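Local coordinates for EST1E (Clostridium proteoclasticum, PDB 2WTM), which is a promiscuous feruloyl esterase that hydrolyses ferulic acid esters and probably uses the serine-based mechanism of alpha/beta-hydrolases, at residues L60-Y65 with L87-Y92; K81-I86 with V114-A119; G110-M115 with I179-F184; A207-S212 with C218-I223. All coordinates share one frame; numbering follows the deposited sequence.

Contact 1. Residues L60-Y65 with L87-Y92; sequences LRADMY and LAVVDY
Leu60, Val89 and Tyr92 join a strand to a helix that lies against the main sheet of this alpha/beta-hydrolase. The strand residues 60-62 and helix residues 87-92 run nearly antiparallel, at 153°. Their axes come within 10.4 Å. The Leu60 and Val89 side chains lie alongside each other, pointing opposite ways. Leu60 CD2 lies 3.7 Å from Val89 CG1. The same methyl also serves Tyr92, one helical turn further on. Leu60 runs roughly perpendicular to Tyr92. The methyl reaches the edge of the tyrosine ring near its plane, with Leu60 CD2 4.1 Å from Tyr92 CD2, so this is edge packing and not a CH-pi contact over a face. With chi1 at 171°, the Tyr92 ring is swung opposite its own backbone nitrogen, and this brings it beside Leu60.

The strand alternates. Leu60 and Ala62 point toward the helix, while Arg61 points away and forms a salt bridge with Asp18. Val89 also packs on Ile31 of the neighbouring strand 27-33, so it lies over two strands. Elsewhere on the helix, Asp91 hydrogen-bonds to Asn171 of the second subunit. The two branches of Val89 divide the strand between them: CG1 takes Leu60, and Val89 CG2 rests 3.8 Å from Ala62 CB.

Contact 2. Residues K81-I86 with V114-A119; sequences KWLTNI and VMLAAA
Leu83 reaches Leu116 and Ala117 across a buried interface between two helices. Its CB points toward residues 114-119. CG then lies opposite the carbonyl carbon (chi1 -73°), and the two methyls part to meet different atoms. Leu83 CD1 packs against Leu116 CD1 at 4.0 Å. Leu83 CD2 goes to the root of the same leucine, 3.8 Å from Leu116 CB. The two leucines are set nearly crosswise. Leu83 CD2 also lies 4.0 Å from Ala117 N.

The nearest CA atoms across the contact are Ala117 CA and Leu83 CA, 6.3 Å apart. The small side chain of Ala117 suits that short distance. One turn along the first helix, Ile86 adds a second grip, with Ile86 CG2 3.6 Å from Ala117 CB. The alanine methyl thus touches both Leu83 and Ile86. The side-chain packing between the segments is apolar.

On the sheet side, Ile86 and Ala117 both rest on Met104 of strand 99-107. Leu83 also packs on Phe80 of the second subunit. The helix segments cross at -51°, as neighbours on one face of the alpha/beta-hydrolase sheet, and helix 109-120 is the one that follows the probable nucleophile elbow.

Contact 3. Residues G110-M115 with I179-F184; sequences GGLSVM and IRVEDF
Leu112 and Val181 form the tight part of this contact. It joins the helix that follows the probable nucleophile elbow of the alpha/beta-hydrolase fold to residues 179-184. Leu112 CD1 sits 3.7 Å from Val181 CG2 and is also near the other valine branch. The two side chains meet at a slant. Met115 comes to the same valine from further along its helix. Its chain is extended at first, then bends at chi3 (62°), which turns the terminal methyl toward Val181. This touch is slacker, with Met115 CE 4.2 Å from Val181 CG1. Val181 therefore takes Leu112 on both branches and Met115 on one. Pro138 of helix 137-143 packs on both Leu112 and Val181.

The Phe184 end is looser. Here the backbone of Met115 faces the base of the Phe184 side chain, with Met115 O 4.1 Å from Phe184 CB. The aromatic ring turns elsewhere: it packs on Leu116 and Ala119, and the Arg180 O lies in its plane at the edge. Polar backbone atoms at this end are bridged by water. One water molecule donates both its hydrogens, to Met115 O at 2.7 Å and to Phe184 O at 2.9 Å.

Contact 4. Residues A207-S212 with C218-I223; sequences ASVAFS and CKLVTI
Two flat groups, the peptide carbonyls of Ser212 and Val209, deal with different partners. At the oxygen end of the first, Cys218 CB lies 3.6 Å from Ser212 O. The carbonyl of Val209 is used within the helix. Val209 O accepts a hydrogen bond from Ser212 OG at 2.7 Å. The donor approaches at the usual angle to the C=O, tilted 28° out of the carbonyl plane. The one aromatic ring, Phe211, leads away from the strand and packs on Val181, Glu182 and Val185 of helix 181-187.

With chi1 at 75°, the Ser212 hydroxyl turns back over its own helix, which lets it reach Val209 O. The bond fixes the serine side chain, and Ser212 CB lies 3.7 Å from Cys218 SG. The oxygen also lies over aliphatic carbon, with Ser212 OG 3.9 Å from Leu220 CB.

This is the helix-to-strand return of a beta-alpha-beta unit made of strand 192-197, helix 205-214 and strand 218-223. The last is the outermost strand of the main sheet within this chain. Helix and strand segments run at 159°, close to antiparallel. Lys219 points away from the helix, between Cys218 and Leu220, which point toward it.

Leu220 extends past Ser212 to Val209. The two side chains cross at a slant, with Leu220 CD2 3.8 Å from Val209 CG2. Leu220 CD1 makes a looser touch with CB of Ser208, whose hydroxyl is hydrogen-bonded to His196 ND1.

Overall arrangement
Contact 1 closes first, bringing helix 79-93 back to strand 58-62 across a 21-residue connection. Contact 2 starts within that connection and ends beyond it, so the two cross, and both use helix 79-93. A hydrogen bond from Tyr65 N to Asn85 OD1 links them. Contact 3 starts on helix 109-120, where contact 2 ends, and the two share Val114 and Met115. It closes the longest loop, 63 residues including helix 137-143. Contact 4 comes later and closes a short turn at the sheet's far border. Contacts 3 and 4 touch through helices 181-187 and 205-214. Contacts 1 and 4 lie on opposite sides of the chain's centre, about 25 Å apart between centres.

Contact 1. Residues L60-Y65 with L87-Y92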
loop_
_atom_site.group_PDB
_atom_site.type_symbol
_atom_site.label_atom_id
_atom_site.label_comp_id
_atom_site.label_asym_id
_atom_site.label_seq_id
_atom_site.Cartn_x
_atom_site.Cartn_y
_atom_site.Cartn_z
ATOM N N LEU A 60 15.960 -12.631 11.260
ATOM C CA LEU A 60 14.572 -13.045 11.145
ATOM C C LEU A 60 14.299 -13.001 9.676
ATOM O O LEU A 60 14.103 -11.917 9.076
ATOM C CB LEU A 60 13.622 -12.161 11.969
ATOM C CG LEU A 60 12.116 -12.463 12.080
ATOM C CD1 LEU A 60 11.930 -13.872 12.676
ATOM C CD2 LEU A 60 11.491 -11.428 12.914
ATOM N N ARG A 61 14.343 -14.177 9.054
ATOM C CA ARG A 61 13.974 -14.366 7.692
ATOM C C ARG A 61 12.474 -14.561 7.610
ATOM O O ARG A 61 11.934 -15.440 8.281
ATOM C CB ARG A 61 14.705 -15.564 7.052
ATOM C CG ARG A 61 16.225 -15.467 6.915
ATOM C CD ARG A 61 16.831 -16.784 6.533
ATOM N NE ARG A 61 16.748 -17.734 7.647
ATOM C CZ ARG A 61 16.737 -19.041 7.494
ATOM N NH1 ARG A 61 16.705 -19.539 6.300
ATOM N NH2 ARG A 61 16.789 -19.871 8.547
ATOM N N ALA A 62 11.747 -13.770 6.796
ATOM C CA ALA A 62 10.281 -13.901 6.724
ATOM C C ALA A 62 9.865 -14.135 5.287
ATOM O O ALA A 62 10.329 -13.397 4.363
ATOM C CB ALA A 62 9.646 -12.576 7.222
ATOM N N ASP A 63 9.018 -15.127 5.069
ATOM C CA ASP A 63 8.405 -15.403 3.805
ATOM C C ASP A 63 7.196 -14.417 3.683
ATOM O O ASP A 63 6.346 -14.315 4.572
ATOM C CB ASP A 63 7.882 -16.834 3.725
ATOM C CG ASP A 63 8.981 -17.858 3.593
ATOM O OD1 ASP A 63 10.079 -17.479 3.128
ATOM O OD2 ASP A 63 8.665 -19.055 3.906
ATOM N N MET A 64 7.168 -13.679 2.595
ATOM C CA MET A 64 6.114 -12.724 2.349
ATOM C C MET A 64 4.874 -13.356 1.790
ATOM O O MET A 64 4.830 -14.506 1.400
ATOM C CB MET A 64 6.661 -11.639 1.380
ATOM C CG MET A 64 7.954 -10.933 1.907
ATOM S SD MET A 64 7.514 -9.782 3.221
ATOM C CE MET A 64 7.686 -10.780 4.730
ATOM N N TYR A 65 3.801 -12.577 1.732
ATOM C CA TYR A 65 2.479 -13.030 1.208
ATOM C C TYR A 65 2.705 -13.820 -0.062
ATOM O O TYR A 65 3.376 -13.376 -1.006
ATOM C CB TYR A 65 1.596 -11.795 0.895
ATOM C CG TYR A 65 0.201 -12.147 0.451
ATOM C CD1 TYR A 65 -0.908 -11.909 1.308
ATOM C CD2 TYR A 65 -0.056 -12.648 -0.791
ATOM C CE1 TYR A 65 -2.225 -12.207 0.916
ATOM C CE2 TYR A 65 -1.385 -12.951 -1.210
ATOM C CZ TYR A 65 -2.422 -12.760 -0.332
ATOM O OH TYR A 65 -3.718 -12.963 -0.689
ATOM N N LEU A 87 5.827 -4.544 8.060
ATOM C CA LEU A 87 5.446 -3.792 9.274
ATOM C C LEU A 87 5.069 -4.779 10.380
ATOM O O LEU A 87 5.392 -4.559 11.530
ATOM C CB LEU A 87 4.289 -2.819 8.955
ATOM C CG LEU A 87 4.658 -1.669 8.086
ATOM C CD1 LEU A 87 3.418 -0.776 7.873
ATOM C CD2 LEU A 87 5.864 -0.902 8.384
ATOM N N ALA A 88 4.384 -5.870 10.024
ATOM C CA ALA A 88 4.009 -6.891 11.020
ATOM C C ALA A 88 5.233 -7.568 11.593
ATOM O O ALA A 88 5.293 -7.894 12.799
ATOM C CB ALA A 88 3.096 -7.861 10.431
ATOM N N VAL A 89 6.211 -7.810 10.744
ATOM C CA VAL A 89 7.399 -8.518 11.207
ATOM C C VAL A 89 8.185 -7.525 12.092
ATOM O O VAL A 89 8.777 -7.940 13.129
ATOM C CB VAL A 89 8.240 -9.006 10.002
ATOM C CG1 VAL A 89 9.631 -9.460 10.430
ATOM C CG2 VAL A 89 7.528 -10.077 9.214
ATOM N N VAL A 90 8.341 -6.263 11.690
ATOM C CA VAL A 90 8.984 -5.260 12.565
ATOM C C VAL A 90 8.252 -5.129 13.925
ATOM O O VAL A 90 8.865 -5.139 14.980
ATOM C CB VAL A 90 9.015 -3.922 11.890
ATOM C CG1 VAL A 90 9.511 -2.771 12.892
ATOM C CG2 VAL A 90 9.871 -3.894 10.663
ATOM N N ASP A 91 6.945 -5.179 13.912
ATOM C CA ASP A 91 6.171 -5.043 15.178
ATOM C C ASP A 91 6.423 -6.245 16.078
ATOM O O ASP A 91 6.423 -6.098 17.329
ATOM C CB ASP A 91 4.672 -4.780 14.907
ATOM C CG ASP A 91 4.434 -3.362 14.364
ATOM O OD1 ASP A 91 5.356 -2.525 14.480
ATOM O OD2 ASP A 91 3.309 -3.175 13.832
ATOM N N TYR A 92 6.594 -7.403 15.481
ATOM C CA TYR A 92 6.895 -8.641 16.226
ATOM C C TYR A 92 8.293 -8.504 16.831
ATOM O O TYR A 92 8.517 -8.785 18.028
ATOM C CB TYR A 92 6.827 -9.856 15.296
ATOM C CG TYR A 92 7.331 -11.124 15.945
ATOM C CD1 TYR A 92 6.504 -11.819 16.764
ATOM C CD2 TYR A 92 8.604 -11.539 15.759
ATOM C CE1 TYR A 92 6.997 -13.000 17.422
ATOM C CE2 TYR A 92 9.092 -12.684 16.381
ATOM C CZ TYR A 92 8.287 -13.370 17.198
ATOM O OH TYR A 92 8.796 -14.518 17.808
#

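Contact 2. Residues K81-I86 with V114-A119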
loop_
_atom_site.group_PDB
_atom_site.type_symbol
_atom_site.label_atom_id
_atom_site.label_comp_id
_atom_site.label_asym_id
_atom_site.label_seq_id
_atom_site.Cartn_x
_atom_site.Cartn_y
_atom_site.Cartn_z
ATOM N N LYS A 81 0.770 -5.430 0.012
ATOM C CA LYS A 81 0.722 -6.575 0.947
ATOM C C LYS A 81 2.065 -6.864 1.585
ATOM O O LYS A 81 2.131 -7.083 2.815
ATOM C CB LYS A 81 0.159 -7.805 0.255
ATOM C CG LYS A 81 -1.276 -7.570 -0.215
ATOM C CD LYS A 81 -1.962 -8.834 -0.769
ATOM C CE LYS A 81 -3.338 -8.538 -1.449
ATOM N NZ LYS A 81 -4.070 -9.823 -1.765
ATOM N N TRP A 82 3.125 -6.917 0.775
ATOM C CA TRP A 82 4.441 -7.104 1.307
ATOM C C TRP A 82 4.830 -6.031 2.325
ATOM O O TRP A 82 5.432 -6.332 3.375
ATOM C CB TRP A 82 5.511 -7.177 0.183
ATOM C CG TRP A 82 5.557 -8.515 -0.486
ATOM C CD1 TRP A 82 4.551 -9.444 -0.654
ATOM C CD2 TRP A 82 6.758 -9.101 -1.063
ATOM N NE1 TRP A 82 5.082 -10.585 -1.314
ATOM C CE2 TRP A 82 6.426 -10.392 -1.527
ATOM C CE3 TRP A 82 8.086 -8.672 -1.141
ATOM C CZ2 TRP A 82 7.411 -11.229 -2.101
ATOM C CZ3 TRP A 82 9.037 -9.485 -1.649
ATOM C CH2 TRP A 82 8.710 -10.743 -2.140
ATOM N N LEU A 83 4.502 -4.773 2.070
ATOM C CA LEU A 83 4.932 -3.709 3.022
ATOM C C LEU A 83 4.121 -3.931 4.334
ATOM O O LEU A 83 4.650 -3.838 5.459
ATOM C CB LEU A 83 4.700 -2.322 2.447
ATOM C CG LEU A 83 5.720 -2.075 1.385
ATOM C CD1 LEU A 83 5.350 -0.840 0.730
ATOM C CD2 LEU A 83 7.139 -2.021 1.956
ATOM N N THR A 84 2.842 -4.271 4.220
ATOM C CA THR A 84 1.992 -4.654 5.417
ATOM C C THR A 84 2.662 -5.754 6.227
ATOM O O THR A 84 2.778 -5.691 7.439
ATOM C CB THR A 84 0.543 -4.904 4.998
ATOM O OG1 THR A 84 0.007 -3.666 4.441
ATOM C CG2 THR A 84 -0.284 -5.346 6.152
ATOM N N ASN A 85 3.061 -6.784 5.476
ATOM C CA ASN A 85 3.724 -7.953 6.062
ATOM C C ASN A 85 4.976 -7.536 6.826
ATOM O O ASN A 85 5.239 -7.938 7.972
ATOM C CB ASN A 85 4.076 -9.020 5.009
ATOM C CG ASN A 85 2.907 -9.598 4.251
ATOM O OD1 ASN A 85 3.121 -10.226 3.245
ATOM N ND2 ASN A 85 1.708 -9.524 4.804
ATOM N N ILE A 86 5.796 -6.735 6.203
ATOM C CA ILE A 86 7.044 -6.303 6.845
ATOM C C ILE A 86 6.803 -5.448 8.069
ATOM O O ILE A 86 7.485 -5.625 9.072
ATOM C CB ILE A 86 7.964 -5.599 5.844
ATOM C CG1 ILE A 86 8.380 -6.518 4.721
ATOM C CG2 ILE A 86 9.200 -4.953 6.528
ATOM C CD1 ILE A 86 9.010 -5.876 3.462
ATOM N N VAL A 114 12.577 -3.600 1.398
ATOM C CA VAL A 114 13.269 -3.004 2.496
ATOM C C VAL A 114 13.700 -1.531 2.346
ATOM O O VAL A 114 13.649 -0.744 3.300
ATOM C CB VAL A 114 14.365 -3.948 3.099
ATOM C CG1 VAL A 114 13.780 -5.289 3.620
ATOM C CG2 VAL A 114 15.524 -4.150 2.181
ATOM N N MET A 115 14.041 -1.149 1.114
ATOM C CA MET A 115 14.200 0.283 0.886
ATOM C C MET A 115 12.954 1.083 1.323
ATOM O O MET A 115 13.049 2.120 1.937
ATOM C CB MET A 115 14.552 0.572 -0.566
ATOM C CG MET A 115 15.939 -0.000 -0.979
ATOM S SD MET A 115 16.259 0.031 -2.752
ATOM C CE MET A 115 16.212 1.787 -3.147
ATOM N N LEU A 116 11.797 0.595 0.922
ATOM C CA LEU A 116 10.562 1.259 1.225
ATOM C C LEU A 116 10.230 1.181 2.704
ATOM O O LEU A 116 9.944 2.168 3.353
ATOM C CB LEU A 116 9.404 0.663 0.392
ATOM C CG LEU A 116 9.556 0.541 -1.130
ATOM C CD1 LEU A 116 8.336 -0.112 -1.877
ATOM C CD2 LEU A 116 9.803 1.998 -1.657
ATOM N N ALA A 117 10.291 -0.030 3.286
ATOM C CA ALA A 117 9.916 -0.259 4.655
ATOM C C ALA A 117 10.922 0.472 5.611
ATOM O O ALA A 117 10.529 0.981 6.633
ATOM C CB ALA A 117 9.881 -1.779 4.995
ATOM N N ALA A 118 12.206 0.454 5.312
ATOM C CA ALA A 118 13.211 1.186 6.125
ATOM C C ALA A 118 12.885 2.675 6.265
ATOM O O ALA A 118 12.947 3.302 7.331
ATOM C CB ALA A 118 14.569 0.987 5.634
ATOM N N ALA A 119 12.458 3.239 5.165
ATOM C CA ALA A 119 12.073 4.635 5.227
ATOM C C ALA A 119 10.856 4.833 6.124
ATOM O O ALA A 119 10.795 5.788 6.890
ATOM C CB ALA A 119 11.910 5.160 3.828
#

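Contact 3. Residues G110-M115 with I179-F184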
loop_
_atom_site.group_PDB
_atom_site.type_symbol
_atom_site.label_atom_id
_atom_site.label_comp_id
_atom_site.label_asym_id
_atom_site.label_seq_id
_atom_site.Cartn_x
_atom_site.Cartn_y
_atom_site.Cartn_z
ATOM N N GLY A 110 12.682 -8.024 -2.648
ATOM C CA GLY A 110 12.875 -7.852 -1.221
ATOM C C GLY A 110 13.769 -6.687 -0.865
ATOM O O GLY A 110 13.611 -6.072 0.162
ATOM N N GLY A 111 14.690 -6.373 -1.775
ATOM C CA GLY A 111 15.633 -5.259 -1.627
ATOM C C GLY A 111 14.881 -3.967 -1.825
ATOM O O GLY A 111 15.001 -3.048 -0.987
ATOM N N LEU A 112 14.063 -3.901 -2.885
ATOM C CA LEU A 112 13.114 -2.804 -3.017
ATOM C C LEU A 112 12.228 -2.645 -1.773
ATOM O O LEU A 112 12.101 -1.573 -1.172
ATOM C CB LEU A 112 12.252 -2.969 -4.233
ATOM C CG LEU A 112 11.067 -1.947 -4.372
ATOM C CD1 LEU A 112 11.473 -0.480 -4.415
ATOM C CD2 LEU A 112 10.175 -2.409 -5.542
ATOM N N SER A 113 11.648 -3.772 -1.323
ATOM C CA SER A 113 10.718 -3.753 -0.211
ATOM C C SER A 113 11.337 -3.172 1.071
ATOM O O SER A 113 10.705 -2.380 1.821
ATOM C CB SER A 113 10.167 -5.160 -0.010
ATOM O OG SER A 113 9.329 -5.557 -1.086
ATOM N N VAL A 114 12.577 -3.600 1.398
ATOM C CA VAL A 114 13.269 -3.004 2.496
ATOM C C VAL A 114 13.700 -1.531 2.346
ATOM O O VAL A 114 13.649 -0.744 3.300
ATOM C CB VAL A 114 14.365 -3.948 3.099
ATOM C CG1 VAL A 114 13.780 -5.289 3.620
ATOM C CG2 VAL A 114 15.524 -4.150 2.181
ATOM N N MET A 115 14.041 -1.149 1.114
ATOM C CA MET A 115 14.200 0.283 0.886
ATOM C C MET A 115 12.954 1.083 1.323
ATOM O O MET A 115 13.049 2.120 1.937
ATOM C CB MET A 115 14.552 0.572 -0.566
ATOM C CG MET A 115 15.939 -0.000 -0.979
ATOM S SD MET A 115 16.259 0.031 -2.752
ATOM C CE MET A 115 16.212 1.787 -3.147
ATOM N N ILE A 179 3.964 3.812 -6.516
ATOM C CA ILE A 179 5.092 3.950 -5.571
ATOM C C ILE A 179 6.164 4.818 -6.145
ATOM O O ILE A 179 6.759 4.536 -7.185
ATOM C CB ILE A 179 5.655 2.585 -5.185
ATOM C CG1 ILE A 179 4.626 1.805 -4.406
ATOM C CG2 ILE A 179 6.899 2.679 -4.261
ATOM C CD1 ILE A 179 4.900 0.385 -4.196
ATOM N N ARG A 180 6.472 5.909 -5.418
ATOM C CA ARG A 180 7.579 6.809 -5.796
ATOM C C ARG A 180 8.852 6.475 -4.998
ATOM O O ARG A 180 9.050 6.993 -3.934
ATOM C CB ARG A 180 7.155 8.238 -5.524
ATOM C CG ARG A 180 5.769 8.592 -6.079
ATOM C CD ARG A 180 5.529 8.238 -7.500
ATOM N NE ARG A 180 6.554 8.800 -8.364
ATOM C CZ ARG A 180 6.384 9.064 -9.647
ATOM N NH1 ARG A 180 5.204 8.892 -10.245
ATOM N NH2 ARG A 180 7.416 9.544 -10.330
ATOM N N VAL A 181 9.637 5.541 -5.523
ATOM C CA VAL A 181 10.820 5.034 -4.794
ATOM C C VAL A 181 11.721 6.131 -4.287
ATOM O O VAL A 181 12.231 6.092 -3.184
ATOM C CB VAL A 181 11.596 3.973 -5.647
ATOM C CG1 VAL A 181 12.788 3.454 -4.911
ATOM C CG2 VAL A 181 10.667 2.819 -5.991
ATOM N N GLU A 182 11.908 7.126 -5.145
ATOM C CA GLU A 182 12.821 8.215 -4.820
ATOM C C GLU A 182 12.473 8.945 -3.539
ATOM O O GLU A 182 13.387 9.435 -2.819
ATOM C CB GLU A 182 12.852 9.184 -6.003
ATOM C CG GLU A 182 13.538 8.718 -7.261
ATOM C CD GLU A 182 12.735 7.712 -8.133
ATOM O OE1 GLU A 182 11.480 7.519 -7.912
ATOM O OE2 GLU A 182 13.373 7.133 -9.064
ATOM N N ASP A 183 11.184 9.018 -3.202
ATOM C CA ASP A 183 10.716 9.640 -1.943
ATOM C C ASP A 183 11.270 8.864 -0.741
ATOM O O ASP A 183 11.702 9.433 0.273
ATOM C CB ASP A 183 9.206 9.675 -1.842
ATOM C CG ASP A 183 8.571 10.679 -2.728
ATOM O OD1 ASP A 183 9.286 11.418 -3.452
ATOM O OD2 ASP A 183 7.330 10.670 -2.733
ATOM N N PHE A 184 11.179 7.546 -0.852
ATOM C CA PHE A 184 11.653 6.667 0.229
ATOM C C PHE A 184 13.197 6.680 0.361
ATOM O O PHE A 184 13.721 6.545 1.459
ATOM C CB PHE A 184 11.195 5.182 0.022
ATOM C CG PHE A 184 9.705 4.973 -0.019
ATOM C CD1 PHE A 184 9.068 4.426 1.043
ATOM C CD2 PHE A 184 8.928 5.398 -1.090
ATOM C CE1 PHE A 184 7.701 4.170 1.040
ATOM C CE2 PHE A 184 7.561 5.129 -1.139
ATOM C CZ PHE A 184 6.948 4.531 -0.056
HETATM O O HOH W 1 15.028 3.945 1.591
#

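Contact 4. Residues A207-S212 with C218-I223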
loop_
_atom_site.group_PDB
_atom_site.type_symbol
_atom_site.label_atom_id
_atom_site.label_comp_id
_atom_site.label_asym_id
_atom_site.label_seq_id
_atom_site.Cartn_x
_atom_site.Cartn_y
_atom_site.Cartn_z
ATOM N N ALA A 207 20.880 1.162 -12.219
ATOM C CA ALA A 207 19.916 1.774 -11.311
ATOM C C ALA A 207 20.424 1.805 -9.878
ATOM O O ALA A 207 20.224 2.757 -9.129
ATOM C CB ALA A 207 18.561 1.093 -11.414
ATOM N N SER A 208 21.154 0.779 -9.485
ATOM C CA SER A 208 21.759 0.790 -8.170
ATOM C C SER A 208 22.888 1.797 -8.029
ATOM O O SER A 208 23.097 2.363 -6.976
ATOM C CB SER A 208 22.307 -0.588 -7.808
ATOM O OG SER A 208 21.281 -1.474 -7.382
ATOM N N VAL A 209 23.678 1.970 -9.089
ATOM C CA VAL A 209 24.610 3.093 -9.120
ATOM C C VAL A 209 23.878 4.406 -8.859
ATOM O O VAL A 209 24.302 5.182 -8.009
ATOM C CB VAL A 209 25.406 3.168 -10.464
ATOM C CG1 VAL A 209 26.347 4.366 -10.473
ATOM C CG2 VAL A 209 26.145 1.844 -10.722
ATOM N N ALA A 210 22.756 4.648 -9.566
ATOM C CA ALA A 210 22.016 5.883 -9.407
ATOM C C ALA A 210 21.439 6.040 -8.001
ATOM O O ALA A 210 21.605 7.088 -7.329
ATOM C CB ALA A 210 20.902 5.933 -10.440
ATOM N N PHE A 211 20.730 5.004 -7.511
ATOM C CA PHE A 211 20.171 5.100 -6.167
ATOM C C PHE A 211 21.258 5.283 -5.092
ATOM O O PHE A 211 21.087 6.022 -4.147
ATOM C CB PHE A 211 19.192 3.944 -5.820
ATOM C CG PHE A 211 17.873 4.073 -6.524
ATOM C CD1 PHE A 211 17.035 5.116 -6.229
ATOM C CD2 PHE A 211 17.488 3.128 -7.471
ATOM C CE1 PHE A 211 15.774 5.218 -6.902
ATOM C CE2 PHE A 211 16.277 3.234 -8.166
ATOM C CZ PHE A 211 15.430 4.275 -7.872
ATOM N N SER A 212 22.402 4.641 -5.260
ATOM C CA SER A 212 23.500 4.799 -4.296
ATOM C C SER A 212 23.973 6.232 -4.164
ATOM O O SER A 212 24.498 6.612 -3.135
ATOM C CB SER A 212 24.686 3.906 -4.617
ATOM O OG SER A 212 25.505 4.341 -5.738
ATOM N N CYS A 218 25.191 6.017 1.494
ATOM C CA CYS A 218 25.201 4.695 0.898
ATOM C C CYS A 218 26.520 4.325 0.296
ATOM O O CYS A 218 27.108 5.084 -0.461
ATOM C CB CYS A 218 24.121 4.606 -0.187
ATOM S SG CYS A 218 24.040 3.016 -1.077
ATOM N N LYS A 219 26.986 3.131 0.609
ATOM C CA LYS A 219 28.093 2.535 -0.111
ATOM C C LYS A 219 27.617 1.494 -1.088
ATOM O O LYS A 219 26.786 0.634 -0.732
ATOM C CB LYS A 219 29.064 1.881 0.894
ATOM C CG LYS A 219 30.175 1.092 0.278
ATOM C CD LYS A 219 30.975 0.432 1.380
ATOM C CE LYS A 219 32.278 -0.131 0.889
ATOM N NZ LYS A 219 32.689 -1.100 1.947
ATOM N N LEU A 220 28.124 1.575 -2.314
ATOM C CA LEU A 220 27.820 0.594 -3.337
ATOM C C LEU A 220 28.961 -0.388 -3.473
ATOM O O LEU A 220 30.088 0.021 -3.755
ATOM C CB LEU A 220 27.593 1.238 -4.686
ATOM C CG LEU A 220 27.384 0.293 -5.866
ATOM C CD1 LEU A 220 26.123 -0.555 -5.667
ATOM C CD2 LEU A 220 27.354 1.040 -7.168
ATOM N N VAL A 221 28.668 -1.655 -3.292
ATOM C CA VAL A 221 29.601 -2.715 -3.608
ATOM C C VAL A 221 29.219 -3.451 -4.869
ATOM O O VAL A 221 28.198 -4.065 -4.959
ATOM C CB VAL A 221 29.804 -3.682 -2.457
ATOM C CG1 VAL A 221 30.694 -4.818 -2.889
ATOM C CG2 VAL A 221 30.470 -2.958 -1.312
ATOM N N THR A 222 30.072 -3.360 -5.910
ATOM C CA THR A 222 29.826 -3.954 -7.172
ATOM C C THR A 222 30.467 -5.318 -7.162
ATOM O O THR A 222 31.615 -5.451 -6.685
ATOM C CB THR A 222 30.416 -3.096 -8.308
ATOM O OG1 THR A 222 29.747 -1.834 -8.265
ATOM C CG2 THR A 222 30.210 -3.753 -9.668
ATOM N N ILE A 223 29.730 -6.328 -7.606
ATOM C CA ILE A 223 30.352 -7.658 -7.744
ATOM C C ILE A 223 30.726 -7.838 -9.236
ATOM O O ILE A 223 29.863 -8.079 -10.088
ATOM C CB ILE A 223 29.460 -8.812 -7.250
ATOM C CG1 ILE A 223 28.730 -8.472 -5.925
ATOM C CG2 ILE A 223 30.250 -10.082 -7.120
ATOM C CD1 ILE A 223 29.645 -8.321 -4.725
#